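Local coordinates for protein inulin fructotransferase (Bacillus sp. snu-7, PDB 2INV) that cleaves inulin by intramolecular fructosyl transfer, probably releasing a cyclic difructose anhydride from the chain end, at residues A43-K46 against Q47-T50; T50-D53 against A54-G57; E301-P304 against P305-G308; N337-P340 against A341-A344. All coordinates share one frame; numbering follows the deposited sequence.

Contact 1 (A43-K46 against Q47-T50); sequences ADIK and QRQT
Arg48 reaches back along the last turn of helix 30-48 to Asp44, four residues earlier, and the two side chains pass each other obliquely. The carboxylate and guanidinium planes stand 40° apart. Asp44 OD2 lies 3.0 Å from Arg48 NE in a salt bridge, close to the guanidinium plane at its edge, while NE approaches OD2 from above the carboxylate plane. Asp44 owes this reach to a CG anti to the backbone N (chi1 -178°); Arg48 bends at its third torsion to bring NE round. Tyr15 OH completes the group, hydrogen-bonded to both Asp44 OD2 and Arg48 NH2.

On the buried side Ile45 and Gln49 run side by side, pointing the same way, with CG2 of Ile45 4.0 Å from CD of Gln49; a branched aliphatic residue suits this covered face. Gln49 N also donates a nearly straight bond to Ile45 O (2.7 Å), although Gln49 is the first residue to leave helical angles. Beyond it, one water bridges Lys46 O and Gln49 O, while the Lys46 ammonium turns to a salt bridge with Asp76. An acid four residues before a base thus pairs charges along the helix end, and the shared tyrosine hydroxyl probably restrains both groups.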
ATOM      1  N   ALA A  43     -10.810   4.927  32.245  1.00 14.63           N
ATOM      2  CA  ALA A  43     -11.536   5.620  33.295  1.00 14.86           C
ATOM      3  C   ALA A  43     -10.685   6.778  33.811  1.00 14.49           C
ATOM      4  O   ALA A  43     -11.217   7.814  34.192  1.00 15.40           O
ATOM      5  CB  ALA A  43     -11.875   4.654  34.428  1.00 15.00           C
ATOM      6  N   ASP A  44      -9.367   6.609  33.813  1.00 13.96           N
ATOM      7  CA  ASP A  44      -8.483   7.672  34.284  1.00 14.02           C
ATOM      8  C   ASP A  44      -8.382   8.783  33.248  1.00 14.71           C
ATOM      9  O   ASP A  44      -8.206   9.949  33.597  1.00 14.81           O
ATOM     10  CB  ASP A  44      -7.078   7.144  34.577  1.00 14.00           C
ATOM     11  CG  ASP A  44      -6.153   8.232  35.111  1.00 14.94           C
ATOM     12  OD1 ASP A  44      -6.336   8.666  36.271  1.00 16.01           O
ATOM     13  OD2 ASP A  44      -5.251   8.665  34.361  1.00 16.95           O
ATOM     14  N   ILE A  45      -8.487   8.415  31.975  1.00 13.96           N
ATOM     15  CA  ILE A  45      -8.412   9.384  30.891  1.00 14.02           C
ATOM     16  C   ILE A  45      -9.635  10.287  30.980  1.00 13.70           C
ATOM     17  O   ILE A  45      -9.521  11.512  30.893  1.00 14.67           O
ATOM     18  CB  ILE A  45      -8.403   8.681  29.521  1.00 13.70           C
ATOM     19  CG1 ILE A  45      -7.133   7.837  29.387  1.00 13.66           C
ATOM     20  CG2 ILE A  45      -8.481   9.713  28.396  1.00 13.56           C
ATOM     21  CD1 ILE A  45      -7.077   7.005  28.119  1.00 13.78           C
ATOM     22  N   LYS A  46     -10.806   9.674  31.152  1.00 14.80           N
ATOM     23  CA  LYS A  46     -12.054  10.423  31.263  1.00 16.40           C
ATOM     24  C   LYS A  46     -12.002  11.242  32.548  1.00 17.65           C
ATOM     25  O   LYS A  46     -12.546  12.341  32.622  1.00 17.23           O
ATOM     26  CB  LYS A  46     -13.252   9.472  31.292  1.00 17.28           C
ATOM     27  CG  LYS A  46     -13.439   8.702  29.990  1.00 19.95           C
ATOM     28  CD  LYS A  46     -14.838   8.083  29.881  1.00 21.70           C
ATOM     29  CE  LYS A  46     -14.871   6.667  30.404  1.00 22.93           C
ATOM     30  NZ  LYS A  46     -16.232   6.071  30.231  1.00 23.89           N
ATOM     31  N   GLN A  47     -11.325  10.696  33.552  1.00 18.73           N
ATOM     32  CA  GLN A  47     -11.160  11.355  34.834  1.00 20.88           C
ATOM     33  C   GLN A  47     -10.569  12.712  34.561  1.00 19.99           C
ATOM     34  O   GLN A  47     -11.099  13.757  34.944  1.00 19.48           O
ATOM     35  CB  GLN A  47     -10.140  10.599  35.664  1.00 24.55           C
ATOM     36  CG  GLN A  47     -10.100  11.002  37.100  1.00 29.50           C
ATOM     37  CD  GLN A  47     -11.334  10.559  37.809  1.00 31.82           C
ATOM     38  OE1 GLN A  47     -12.376  11.222  37.750  1.00 34.28           O
ATOM     39  NE2 GLN A  47     -11.247   9.400  38.462  1.00 32.37           N
ATOM     40  N   ARG A  48      -9.437  12.647  33.877  1.00 19.18           N
ATOM     41  CA  ARG A  48      -8.629  13.798  33.537  1.00 18.45           C
ATOM     42  C   ARG A  48      -9.124  14.728  32.431  1.00 18.13           C
ATOM     43  O   ARG A  48      -9.049  15.950  32.581  1.00 18.53           O
ATOM     44  CB  ARG A  48      -7.211  13.303  33.242  1.00 18.59           C
ATOM     45  CG  ARG A  48      -6.541  12.746  34.498  1.00 19.62           C
ATOM     46  CD  ARG A  48      -5.111  12.255  34.281  1.00 19.89           C
ATOM     47  NE  ARG A  48      -5.010  11.353  33.142  1.00 19.36           N
ATOM     48  CZ  ARG A  48      -4.713  11.751  31.910  1.00 19.62           C
ATOM     49  NH1 ARG A  48      -4.482  13.035  31.664  1.00 20.07           N
ATOM     50  NH2 ARG A  48      -4.646  10.868  30.923  1.00 18.09           N
ATOM     51  N   GLN A  49      -9.630  14.184  31.330  1.00 17.26           N
ATOM     52  CA  GLN A  49     -10.100  15.038  30.244  1.00 17.15           C
ATOM     53  C   GLN A  49     -11.619  15.184  30.261  1.00 17.04           C
ATOM     54  O   GLN A  49     -12.346  14.447  29.597  1.00 16.75           O
ATOM     55  CB  GLN A  49      -9.600  14.479  28.913  1.00 15.23           C
ATOM     56  CG  GLN A  49      -8.117  14.127  28.972  1.00 15.53           C
ATOM     57  CD  GLN A  49      -7.565  13.526  27.700  1.00 15.13           C
ATOM     58  OE1 GLN A  49      -6.372  13.224  27.622  1.00 16.37           O
ATOM     59  NE2 GLN A  49      -8.417  13.367  26.689  1.00 13.18           N
ATOM     60  N   THR A  50     -12.089  16.152  31.042  1.00 17.83           N
ATOM     61  CA  THR A  50     -13.516  16.418  31.188  1.00 18.81           C
ATOM     62  C   THR A  50     -14.068  17.467  30.213  1.00 19.06           C
ATOM     63  O   THR A  50     -15.280  17.537  29.985  1.00 19.07           O
ATOM     64  CB  THR A  50     -13.833  16.864  32.641  1.00 19.95           C
ATOM     65  OG1 THR A  50     -13.022  17.995  32.992  1.00 19.45           O
ATOM     66  CG2 THR A  50     -13.537  15.720  33.622  1.00 20.27           C
TER
HETATM   67  O   HOH W   1     -14.824  13.266  31.264  1.00 21.98           O

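Contact 2 (T50-D53 against A54-G57); sequences TSPD and ARPG
A type I beta turn from Ser51 to Ala54 reverses the chain between helix 30-48 and strand 58-62, one of the early parallel strands of the right-handed beta-helix. Ala54 N closes the turn on Ser51 O at 2.7 Å, approaching from well above the carbonyl plane. Pro52 suits the second position, since its ring already fixes phi near the value this turn needs. At the fourth position the small Ala54 lets its CB rest 3.7 Å from Ser51 CB. A water spans the mouth of the turn, accepting from Ser51 N and donating to Ala54 O, each at 2.8 Å.

Arg55 folds back along the turn. With CG beside its backbone N (chi1 -77°) and the chain bent at chi3, the aliphatic part runs past the Ser51 carbonyl, CG coming within 3.0 Å of Ser51 O. The Arg55 and Pro52 side chains then run side by side, pointing the same way, and Pro52 CD lies over one face of the guanidinium. Thr50 O sits over that face too, offset toward the rim and 3.7 Å from Arg55 NH1.

The polar ends look to a second subunit: Arg55 NH2 donates to the carbonyl of Gln104 of that subunit, and Asp53 OD1 accepts from its Gln107, while Trp103 of the same neighbour packs on Pro52. Arginine thus serves twice, its flat group resting against proline and backbone while NH2 bonds to the second subunit. A turn closed by its own hydrogen bond and probably stiffened by proline thus holds an acid and a base toward the neighbouring subunit.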
ATOM      1  N   THR A  50     -12.089  16.152  31.042  1.00 17.83           N
ATOM      2  CA  THR A  50     -13.516  16.418  31.188  1.00 18.81           C
ATOM      3  C   THR A  50     -14.068  17.467  30.213  1.00 19.06           C
ATOM      4  O   THR A  50     -15.280  17.537  29.985  1.00 19.07           O
ATOM      5  CB  THR A  50     -13.833  16.864  32.641  1.00 19.95           C
ATOM      6  OG1 THR A  50     -13.022  17.995  32.992  1.00 19.45           O
ATOM      7  CG2 THR A  50     -13.537  15.720  33.622  1.00 20.27           C
ATOM      8  N   SER A  51     -13.177  18.256  29.616  1.00 18.46           N
ATOM      9  CA  SER A  51     -13.561  19.310  28.669  1.00 19.66           C
ATOM     10  C   SER A  51     -13.660  18.860  27.208  1.00 18.42           C
ATOM     11  O   SER A  51     -12.696  18.344  26.637  1.00 18.45           O
ATOM     12  CB  SER A  51     -12.553  20.457  28.705  1.00 20.96           C
ATOM     13  OG  SER A  51     -12.501  21.090  29.970  1.00 24.87           O
ATOM     14  N   PRO A  52     -14.836  19.019  26.588  1.00 18.47           N
ATOM     15  CA  PRO A  52     -14.964  18.621  25.184  1.00 18.00           C
ATOM     16  C   PRO A  52     -13.943  19.357  24.315  1.00 18.08           C
ATOM     17  O   PRO A  52     -13.678  18.970  23.187  1.00 18.00           O
ATOM     18  CB  PRO A  52     -16.393  19.028  24.863  1.00 18.66           C
ATOM     19  CG  PRO A  52     -17.102  18.623  26.100  1.00 19.00           C
ATOM     20  CD  PRO A  52     -16.165  19.068  27.227  1.00 18.47           C
ATOM     21  N   ASP A  53     -13.372  20.427  24.853  1.00 18.02           N
ATOM     22  CA  ASP A  53     -12.397  21.214  24.117  1.00 17.94           C
ATOM     23  C   ASP A  53     -10.980  20.793  24.483  1.00 17.87           C
ATOM     24  O   ASP A  53     -10.008  21.254  23.893  1.00 18.02           O
ATOM     25  CB  ASP A  53     -12.604  22.705  24.398  1.00 20.55           C
ATOM     26  CG  ASP A  53     -11.986  23.585  23.327  1.00 22.24           C
ATOM     27  OD1 ASP A  53     -12.220  23.305  22.129  1.00 22.52           O
ATOM     28  OD2 ASP A  53     -11.271  24.543  23.683  1.00 25.07           O
ATOM     29  N   ALA A  54     -10.883  19.905  25.464  1.00 16.59           N
ATOM     30  CA  ALA A  54      -9.602  19.396  25.917  1.00 16.30           C
ATOM     31  C   ALA A  54      -9.671  17.889  26.091  1.00 15.80           C
ATOM     32  O   ALA A  54      -9.569  17.370  27.211  1.00 16.93           O
ATOM     33  CB  ALA A  54      -9.202  20.064  27.229  1.00 15.00           C
ATOM     34  N   ARG A  55      -9.862  17.186  24.977  1.00 16.16           N
ATOM     35  CA  ARG A  55      -9.912  15.728  25.021  1.00 15.45           C
ATOM     36  C   ARG A  55      -9.093  15.097  23.893  1.00 15.14           C
ATOM     37  O   ARG A  55      -9.628  14.509  22.945  1.00 13.41           O
ATOM     38  CB  ARG A  55     -11.361  15.241  25.055  1.00 17.42           C
ATOM     39  CG  ARG A  55     -11.941  15.429  26.460  1.00 20.15           C
ATOM     40  CD  ARG A  55     -13.130  14.530  26.794  1.00 24.03           C
ATOM     41  NE  ARG A  55     -14.400  15.067  26.324  1.00 25.49           N
ATOM     42  CZ  ARG A  55     -15.545  14.974  26.995  1.00 24.95           C
ATOM     43  NH1 ARG A  55     -15.585  14.368  28.169  1.00 26.62           N
ATOM     44  NH2 ARG A  55     -16.656  15.494  26.492  1.00 25.89           N
ATOM     45  N   PRO A  56      -7.760  15.280  23.977  1.00 15.31           N
ATOM     46  CA  PRO A  56      -6.648  14.843  23.125  1.00 15.90           C
ATOM     47  C   PRO A  56      -6.622  13.335  22.981  1.00 14.86           C
ATOM     48  O   PRO A  56      -6.244  12.797  21.931  1.00 14.85           O
ATOM     49  CB  PRO A  56      -5.428  15.332  23.890  1.00 16.97           C
ATOM     50  CG  PRO A  56      -5.892  16.624  24.423  1.00 18.65           C
ATOM     51  CD  PRO A  56      -7.292  16.313  24.922  1.00 16.35           C
ATOM     52  N   GLY A  57      -7.012  12.657  24.055  1.00 14.31           N
ATOM     53  CA  GLY A  57      -7.024  11.210  24.045  1.00 12.86           C
ATOM     54  C   GLY A  57      -5.764  10.736  24.731  1.00 12.81           C
ATOM     55  O   GLY A  57      -5.201  11.445  25.567  1.00 12.70           O
TER
HETATM   56  O   HOH W   2     -10.350  18.284  29.792  1.00 16.04           O

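Contact 3 (E301-P304 against P305-G308); sequences EGYP and PFIG. With FRU (beta-D-fructofuranose), chain D.
CG of Tyr303 stands anti to the backbone N (chi1 -170°), whereas that of Phe306 lies beside its own N (chi1 -67°), and with these two settings the rings meet. Tyr303 CD2 approaches Phe306 CD2 to 3.8 Å, at the edge of the phenylalanine ring. Pro305 covers one tyrosine face in a CH-pi contact, CD standing 3.8 Å from the Tyr303 ring centroid and nearly on its normal. A proline is apt here, with a rigid ring and polarised CD hydrogens. Phe306 N donates to Tyr303 O at 2.9 Å and Ile307 N to Pro304 O at 2.8 Å, coiling the chain into a short 3-10 turn.

Glu301, bent at chi2, takes Tyr303 N on the anti lone pair of OE2 (2.7 Å), while OE1 accepts a hydrogen bond from a water that also donates to Phe306 O, and forms a salt bridge with Arg252. Replacing Glu301 by alanine removes both oxygens and would probably leave Tyr303 N without its acceptor and the Arg252 charge without this mate.

Fructose O1 comes obliquely within 3.8 Å of Tyr303 CD2, in a pocket shared with Arg252, which also makes a cation-pi contact with Phe306. The loop, between strands 285-299 and 320-323, rests its two aromatic rings against helix 92-96.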
ATOM      1  N   GLU A 301      -9.531 -27.647  -1.762  1.00 18.06           N
ATOM      2  CA  GLU A 301      -8.936 -27.581  -0.432  1.00 19.64           C
ATOM      3  C   GLU A 301      -7.682 -28.452  -0.391  1.00 20.79           C
ATOM      4  O   GLU A 301      -7.732 -29.645  -0.691  1.00 20.72           O
ATOM      5  CB  GLU A 301      -9.943 -28.079   0.602  1.00 19.14           C
ATOM      6  CG  GLU A 301      -9.347 -28.366   1.970  1.00 19.26           C
ATOM      7  CD  GLU A 301      -8.783 -27.133   2.634  1.00 19.78           C
ATOM      8  OE1 GLU A 301      -9.578 -26.264   3.054  1.00 18.86           O
ATOM      9  OE2 GLU A 301      -7.542 -27.026   2.735  1.00 18.71           O
ATOM     10  N   GLY A 302      -6.557 -27.863   0.003  1.00 22.30           N
ATOM     11  CA  GLY A 302      -5.310 -28.606   0.036  1.00 23.99           C
ATOM     12  C   GLY A 302      -4.823 -29.141   1.373  1.00 24.58           C
ATOM     13  O   GLY A 302      -3.924 -29.993   1.391  1.00 25.96           O
ATOM     14  N   TYR A 303      -5.409 -28.682   2.479  1.00 24.37           N
ATOM     15  CA  TYR A 303      -4.996 -29.156   3.801  1.00 23.87           C
ATOM     16  C   TYR A 303      -6.022 -30.174   4.310  1.00 23.67           C
ATOM     17  O   TYR A 303      -7.141 -29.818   4.669  1.00 23.67           O
ATOM     18  CB  TYR A 303      -4.874 -27.955   4.736  1.00 23.95           C
ATOM     19  CG  TYR A 303      -4.241 -28.199   6.089  1.00 23.64           C
ATOM     20  CD1 TYR A 303      -3.035 -28.892   6.223  1.00 23.99           C
ATOM     21  CD2 TYR A 303      -4.816 -27.656   7.241  1.00 23.43           C
ATOM     22  CE1 TYR A 303      -2.418 -29.034   7.478  1.00 23.09           C
ATOM     23  CE2 TYR A 303      -4.206 -27.786   8.487  1.00 21.96           C
ATOM     24  CZ  TYR A 303      -3.011 -28.473   8.600  1.00 23.03           C
ATOM     25  OH  TYR A 303      -2.414 -28.577   9.834  1.00 20.19           O
ATOM     26  N   PRO A 304      -5.640 -31.460   4.332  1.00 23.89           N
ATOM     27  CA  PRO A 304      -6.423 -32.622   4.764  1.00 23.30           C
ATOM     28  C   PRO A 304      -7.475 -32.445   5.871  1.00 22.62           C
ATOM     29  O   PRO A 304      -8.625 -32.857   5.704  1.00 23.00           O
ATOM     30  CB  PRO A 304      -5.334 -33.624   5.120  1.00 23.53           C
ATOM     31  CG  PRO A 304      -4.372 -33.400   4.004  1.00 24.12           C
ATOM     32  CD  PRO A 304      -4.289 -31.884   3.917  1.00 23.96           C
ATOM     33  N   PRO A 305      -7.098 -31.861   7.021  1.00 22.73           N
ATOM     34  CA  PRO A 305      -8.076 -31.670   8.098  1.00 21.78           C
ATOM     35  C   PRO A 305      -9.393 -31.070   7.616  1.00 21.83           C
ATOM     36  O   PRO A 305     -10.468 -31.360   8.154  1.00 21.86           O
ATOM     37  CB  PRO A 305      -7.348 -30.737   9.047  1.00 22.52           C
ATOM     38  CG  PRO A 305      -5.963 -31.238   8.978  1.00 21.73           C
ATOM     39  CD  PRO A 305      -5.740 -31.524   7.492  1.00 22.65           C
ATOM     40  N   PHE A 306      -9.299 -30.255   6.572  1.00 21.25           N
ATOM     41  CA  PHE A 306     -10.459 -29.572   6.013  1.00 20.40           C
ATOM     42  C   PHE A 306     -10.975 -30.136   4.714  1.00 20.91           C
ATOM     43  O   PHE A 306     -11.878 -29.561   4.108  1.00 20.60           O
ATOM     44  CB  PHE A 306     -10.111 -28.117   5.809  1.00 19.26           C
ATOM     45  CG  PHE A 306      -9.894 -27.414   7.074  1.00 17.57           C
ATOM     46  CD1 PHE A 306     -10.977 -27.060   7.869  1.00 17.37           C
ATOM     47  CD2 PHE A 306      -8.610 -27.210   7.552  1.00 16.56           C
ATOM     48  CE1 PHE A 306     -10.788 -26.523   9.121  1.00 16.86           C
ATOM     49  CE2 PHE A 306      -8.410 -26.668   8.817  1.00 17.12           C
ATOM     50  CZ  PHE A 306      -9.501 -26.328   9.601  1.00 15.90           C
ATOM     51  N   ILE A 307     -10.413 -31.246   4.265  1.00 21.28           N
ATOM     52  CA  ILE A 307     -10.909 -31.782   3.022  1.00 22.45           C
ATOM     53  C   ILE A 307     -12.325 -32.259   3.249  1.00 23.40           C
ATOM     54  O   ILE A 307     -12.649 -32.830   4.291  1.00 23.76           O
ATOM     55  CB  ILE A 307     -10.036 -32.914   2.494  1.00 21.90           C
ATOM     56  CG1 ILE A 307      -8.673 -32.342   2.117  1.00 22.64           C
ATOM     57  CG2 ILE A 307     -10.701 -33.555   1.292  1.00 22.43           C
ATOM     58  CD1 ILE A 307      -7.675 -33.365   1.663  1.00 23.05           C
ATOM     59  N   GLY A 308     -13.175 -31.986   2.271  1.00 23.86           N
ATOM     60  CA  GLY A 308     -14.560 -32.392   2.357  1.00 25.40           C
ATOM     61  C   GLY A 308     -15.502 -31.296   2.823  1.00 26.30           C
ATOM     62  O   GLY A 308     -16.716 -31.479   2.779  1.00 27.51           O
TER
HETATM   63  C1  FRU D   2      -3.919 -23.915   7.650  1.00 25.78           C
HETATM   64  C2  FRU D   2      -3.839 -22.690   6.643  1.00 25.18           C
HETATM   65  C3  FRU D   2      -4.514 -21.392   7.170  1.00 24.41           C
HETATM   66  C4  FRU D   2      -5.110 -20.706   5.920  1.00 23.81           C
HETATM   67  C5  FRU D   2      -5.385 -21.883   5.030  1.00 23.70           C
HETATM   68  C6  FRU D   2      -4.848 -21.568   3.625  1.00 23.40           C
HETATM   69  O1  FRU D   2      -5.227 -24.015   8.273  1.00 25.60           O
HETATM   70  O3  FRU D   2      -4.135 -20.444   8.137  1.00 24.53           O
HETATM   71  O4  FRU D   2      -6.230 -19.894   6.222  1.00 22.82           O
HETATM   72  O5  FRU D   2      -4.760 -23.067   5.638  1.00 24.61           O
HETATM   73  O6  FRU D   2      -5.540 -22.372   2.760  1.00 23.25           O
HETATM   74  O   HOH W   3     -12.207 -26.890   2.885  1.00 20.41           O

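Contact 4 (N337-P340 against A341-A344); sequences NVPP and ANIA
Val338 and Ile343 meet across a tight bend in the loop between strands 328-337 and 351-357, one of the connections between strands of the right-handed parallel beta-helix. Their contact is the close-packed, buried part. CG1 of Val338 lies 3.8 Å from CG1 of Ile343, the two side chains crossing at a slant. The valine branch reaches there because CG1 is anti to the backbone N (chi1 177°), and the isoleucine carries CD1 on to within 3.7 Å of Val338 O. Branched aliphatic residues suit this inner side: they fill it with carbon, and Pro350 and Arg298 add further cover to Ile343 and Val338 respectively. Cutting Ile343 back to alanine takes away the CG1 that lies against Val338 and Pro339 O, and would probably open a gap beside the valine.

The outer side, made by Pro340, Ala341 and Asn342, is exposed to solvent, and its links within the bend are backbone hydrogen bonds. Two successive prolines limit the chain's freedom at the start of the bend, and the small Ala341 adds little bulk at its crest. Asn342 turns its ND2 toward the Pro339 ring, on the exposed side, where a polar amide is at home. Ile343 N donates to Pro340 O at 3.3 Å and has a second, weak bond to Pro339 O. The shorter link is from Asn342 N to Pro339 O, 2.6 Å long, with the donor 49° out of the carbonyl plane.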
ATOM      1  N   ASN A 337      -8.385 -24.818 -11.062  1.00 15.45           N
ATOM      2  CA  ASN A 337      -7.917 -26.203 -11.040  1.00 16.49           C
ATOM      3  C   ASN A 337      -8.731 -26.985 -10.011  1.00 16.28           C
ATOM      4  O   ASN A 337      -8.468 -26.921  -8.803  1.00 15.88           O
ATOM      5  CB  ASN A 337      -6.437 -26.259 -10.661  1.00 19.29           C
ATOM      6  CG  ASN A 337      -5.822 -27.605 -10.928  1.00 22.62           C
ATOM      7  OD1 ASN A 337      -4.647 -27.826 -10.648  1.00 25.15           O
ATOM      8  ND2 ASN A 337      -6.602 -28.506 -11.500  1.00 23.79           N
ATOM      9  N   VAL A 338      -9.727 -27.715 -10.497  1.00 15.56           N
ATOM     10  CA  VAL A 338     -10.591 -28.486  -9.626  1.00 17.07           C
ATOM     11  C   VAL A 338     -10.932 -29.844 -10.238  1.00 17.91           C
ATOM     12  O   VAL A 338     -11.300 -29.942 -11.408  1.00 17.91           O
ATOM     13  CB  VAL A 338     -11.899 -27.710  -9.339  1.00 16.55           C
ATOM     14  CG1 VAL A 338     -12.843 -28.553  -8.483  1.00 16.07           C
ATOM     15  CG2 VAL A 338     -11.579 -26.407  -8.633  1.00 15.92           C
ATOM     16  N   PRO A 339     -10.758 -30.920  -9.456  1.00 19.20           N
ATOM     17  CA  PRO A 339     -11.044 -32.297  -9.867  1.00 20.56           C
ATOM     18  C   PRO A 339     -12.431 -32.434 -10.496  1.00 21.40           C
ATOM     19  O   PRO A 339     -13.428 -31.999  -9.915  1.00 21.44           O
ATOM     20  CB  PRO A 339     -10.932 -33.062  -8.553  1.00 20.14           C
ATOM     21  CG  PRO A 339      -9.768 -32.388  -7.905  1.00 20.65           C
ATOM     22  CD  PRO A 339      -9.971 -30.905  -8.207  1.00 19.60           C
ATOM     23  N   PRO A 340     -12.506 -33.002 -11.711  1.00 22.56           N
ATOM     24  CA  PRO A 340     -13.810 -33.167 -12.357  1.00 24.25           C
ATOM     25  C   PRO A 340     -14.844 -33.700 -11.379  1.00 26.13           C
ATOM     26  O   PRO A 340     -16.014 -33.299 -11.418  1.00 26.94           O
ATOM     27  CB  PRO A 340     -13.520 -34.169 -13.460  1.00 24.21           C
ATOM     28  CG  PRO A 340     -12.155 -33.774 -13.900  1.00 23.78           C
ATOM     29  CD  PRO A 340     -11.414 -33.452 -12.596  1.00 23.70           C
ATOM     30  N   ALA A 341     -14.384 -34.566 -10.480  1.00 27.18           N
ATOM     31  CA  ALA A 341     -15.234 -35.201  -9.486  1.00 28.58           C
ATOM     32  C   ALA A 341     -15.653 -34.319  -8.317  1.00 28.69           C
ATOM     33  O   ALA A 341     -16.520 -34.707  -7.532  1.00 29.36           O
ATOM     34  CB  ALA A 341     -14.544 -36.452  -8.962  1.00 28.91           C
ATOM     35  N   ASN A 342     -15.038 -33.155  -8.170  1.00 28.23           N
ATOM     36  CA  ASN A 342     -15.429 -32.308  -7.065  1.00 27.33           C
ATOM     37  C   ASN A 342     -16.306 -31.196  -7.599  1.00 26.55           C
ATOM     38  O   ASN A 342     -16.817 -30.361  -6.843  1.00 26.75           O
ATOM     39  CB  ASN A 342     -14.204 -31.746  -6.360  1.00 28.57           C
ATOM     40  CG  ASN A 342     -13.443 -32.808  -5.601  1.00 29.62           C
ATOM     41  OD1 ASN A 342     -14.019 -33.588  -4.845  1.00 30.74           O
ATOM     42  ND2 ASN A 342     -12.139 -32.846  -5.807  1.00 30.79           N
ATOM     43  N   ILE A 343     -16.516 -31.228  -8.909  1.00 26.00           N
ATOM     44  CA  ILE A 343     -17.322 -30.228  -9.569  1.00 24.68           C
ATOM     45  C   ILE A 343     -18.827 -30.449  -9.451  1.00 24.84           C
ATOM     46  O   ILE A 343     -19.392 -31.453  -9.898  1.00 24.73           O
ATOM     47  CB  ILE A 343     -16.892 -30.104 -11.035  1.00 24.02           C
ATOM     48  CG1 ILE A 343     -15.428 -29.637 -11.073  1.00 23.09           C
ATOM     49  CG2 ILE A 343     -17.787 -29.124 -11.778  1.00 23.19           C
ATOM     50  CD1 ILE A 343     -14.810 -29.598 -12.437  1.00 22.12           C
ATOM     51  N   ALA A 344     -19.456 -29.457  -8.836  1.00 24.47           N
ATOM     52  CA  ALA A 344     -20.883 -29.425  -8.574  1.00 25.23           C
ATOM     53  C   ALA A 344     -21.634 -28.594  -9.616  1.00 25.51           C
ATOM     54  O   ALA A 344     -21.306 -27.419  -9.817  1.00 24.98           O
ATOM     55  CB  ALA A 344     -21.131 -28.841  -7.207  1.00 25.52           C
TER

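Contacts 1 and 2 follow each other directly, sharing Thr50, with centres 9 Å apart; they carry the chain from the end of helix 30-48 through a turn to strand 58-62, near the start of the beta-helix. Contacts 3 and 4 come much later, in loops after strands 285-299 and 328-337, which pair in parallel. Their centres lie 14 Å apart, without touching. The two groups are on opposite sides of the chain's centre, contact 1 about 51 Å from contact 3 between centres. Contact 2 faces another subunit and contact 3 borders the bound sugar, whereas contact 1 ends a helix and contact 4 turns a loop.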